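Side-chain contact in sensor-type histidine kinase PrrB (Mycobacterium tuberculosis, PDB 1YSR), which phosphorylates itself on a histidine at the expense of ATP as the sensor of the PrrB/PrrA two-component system, this chain being its ATP-binding domain: residues Gln68-Ser73 with Glu79-Asp84. Residues are numbered along the deposited sequence; the frame is centred on the assembly and turned at random.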
loop_
_atom_site.group_PDB
_atom_site.type_symbol
_atom_site.label_atom_id
_atom_site.label_comp_id
_atom_site.label_asym_id
_atom_site.label_seq_id
_atom_site.Cartn_x
_atom_site.Cartn_y
_atom_site.Cartn_z
ATOM N N GLN A 68 -0.314 -12.856 14.764
ATOM C CA GLN A 68 -0.614 -11.483 15.114
ATOM C C GLN A 68 0.404 -10.627 14.452
ATOM O O GLN A 68 1.639 -10.891 14.595
ATOM C CB GLN A 68 -0.463 -11.272 16.635
ATOM C CG GLN A 68 -1.580 -12.006 17.403
ATOM C CD GLN A 68 -1.414 -11.891 18.924
ATOM O OE1 GLN A 68 -0.363 -11.457 19.438
ATOM N NE2 GLN A 68 -2.457 -12.253 19.634
ATOM N N LEU A 69 -0.096 -9.605 13.762
ATOM C CA LEU A 69 0.746 -8.580 13.136
ATOM C C LEU A 69 0.763 -7.368 14.074
ATOM O O LEU A 69 -0.253 -7.015 14.700
ATOM C CB LEU A 69 0.120 -8.157 11.812
ATOM C CG LEU A 69 -0.203 -9.328 10.882
ATOM C CD1 LEU A 69 -0.884 -8.888 9.510
ATOM C CD2 LEU A 69 1.042 -10.286 10.661
ATOM N N SER A 70 1.891 -6.682 14.123
ATOM C CA SER A 70 1.960 -5.434 14.892
ATOM C C SER A 70 2.939 -4.449 14.300
ATOM O O SER A 70 3.851 -4.846 13.602
ATOM C CB SER A 70 2.347 -5.682 16.331
ATOM O OG SER A 70 3.561 -6.404 16.465
ATOM N N ALA A 71 2.768 -3.177 14.666
ATOM C CA ALA A 71 3.720 -2.122 14.318
ATOM C C ALA A 71 3.859 -1.216 15.514
ATOM O O ALA A 71 2.844 -0.765 16.108
ATOM C CB ALA A 71 3.216 -1.329 13.106
ATOM N N VAL A 72 5.123 -0.972 15.861
ATOM C CA VAL A 72 5.516 -0.118 16.983
ATOM C C VAL A 72 6.377 0.999 16.379
ATOM O O VAL A 72 7.404 0.713 15.744
ATOM C CB VAL A 72 6.336 -0.952 17.991
ATOM C CG1 VAL A 72 7.033 -0.070 19.034
ATOM C CG2 VAL A 72 5.443 -1.984 18.686
ATOM N N SER A 73 5.980 2.245 16.605
ATOM C CA SER A 73 6.660 3.442 16.074
ATOM C C SER A 73 7.620 4.089 17.047
ATOM O O SER A 73 7.343 4.168 18.251
ATOM C CB SER A 73 5.627 4.531 15.755
ATOM O OG SER A 73 4.545 4.030 15.005
ATOM N N GLU A 79 8.989 -0.884 13.818
ATOM C CA GLU A 79 9.363 -2.271 14.023
ATOM C C GLU A 79 8.046 -2.980 13.738
ATOM O O GLU A 79 7.056 -2.742 14.419
ATOM C CB GLU A 79 9.848 -2.456 15.469
ATOM C CG GLU A 79 9.891 -3.852 16.042
ATOM C CD GLU A 79 10.477 -3.844 17.462
ATOM O OE1 GLU A 79 11.652 -3.404 17.597
ATOM O OE2 GLU A 79 9.766 -4.253 18.417
ATOM N N ILE A 80 8.030 -3.745 12.658
ATOM C CA ILE A 80 6.887 -4.549 12.251
ATOM C C ILE A 80 7.169 -5.967 12.752
ATOM O O ILE A 80 8.273 -6.470 12.605
ATOM C CB ILE A 80 6.822 -4.598 10.714
ATOM C CG1 ILE A 80 6.537 -3.185 10.158
ATOM C CG2 ILE A 80 5.754 -5.633 10.195
ATOM C CD1 ILE A 80 6.791 -3.052 8.652
ATOM N N ALA A 81 6.193 -6.625 13.349
ATOM C CA ALA A 81 6.434 -8.018 13.796
ATOM C C ALA A 81 5.341 -8.924 13.344
ATOM O O ALA A 81 4.177 -8.517 13.346
ATOM C CB ALA A 81 6.532 -8.058 15.367
ATOM N N ILE A 82 5.710 -10.130 12.917
ATOM C CA ILE A 82 4.702 -11.141 12.561
ATOM C C ILE A 82 4.970 -12.268 13.552
ATOM O O ILE A 82 6.047 -12.920 13.508
ATOM C CB ILE A 82 4.850 -11.641 11.099
ATOM C CG1 ILE A 82 4.665 -10.455 10.102
ATOM C CG2 ILE A 82 3.848 -12.656 10.825
ATOM C CD1 ILE A 82 5.921 -9.967 9.425
ATOM N N ASP A 83 4.109 -12.346 14.564
ATOM C CA ASP A 83 4.229 -13.393 15.629
ATOM C C ASP A 83 3.329 -14.595 15.352
ATOM O O ASP A 83 2.203 -14.399 14.918
ATOM C CB ASP A 83 3.777 -12.765 16.976
ATOM C CG ASP A 83 4.861 -11.993 17.637
ATOM O OD1 ASP A 83 5.669 -12.628 18.336
ATOM O OD2 ASP A 83 4.888 -10.749 17.482
ATOM N N ASP A 84 3.792 -15.836 15.547
ATOM C CA ASP A 84 2.915 -16.982 15.287
ATOM C C ASP A 84 3.039 -18.027 16.435
ATOM O O ASP A 84 3.956 -17.941 17.271
ATOM C CB ASP A 84 3.141 -17.620 13.896
ATOM C CG ASP A 84 4.490 -18.332 13.794
ATOM O OD1 ASP A 84 4.725 -19.338 14.503
ATOM O OD2 ASP A 84 5.353 -17.888 13.018
HETATM O O HOH W 1 3.061 -9.245 16.450
HETATM O O HOH W 2 5.931 -4.726 16.382
#
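The carboxylate of D83 meets Q68 and S70 through a water, which is hydrogen-bonded to D83 OD2 at 2.6 Å, to the backbone O of Q68 and to S70 OG; D83 CB itself lies 3.7 Å from Q68 O. With chi1 at 55°, S70 OG sits between its own backbone N and carbonyl carbon, 3.6 Å from A81 CB, and a second water links it to the carbonyl O of E79. On the other face, with A71 and I80, L69 and I82 lie side by side: L69 CD2 is 3.7 Å from both I82 CG1 and I82 CG2, beneath helices 10-24 and 44-61. Three reciprocal pairs of backbone bonds, Q68 with D83, S70 with A81 and V72 with E79, hold the antiparallel hairpin within the mixed sheet of this histidine-kinase ATPase fold. D83 OD1 is hydrogen-bonded to S135 OG, while OD2 forms a salt bridge to R141 and E79 OE1 one to R145, both arginines being on the adjoining strand 140-147. The chemistry thus divides the hairpin into a greasy side under the helices and a watered, charged side where these arginines probably favour ionised acids.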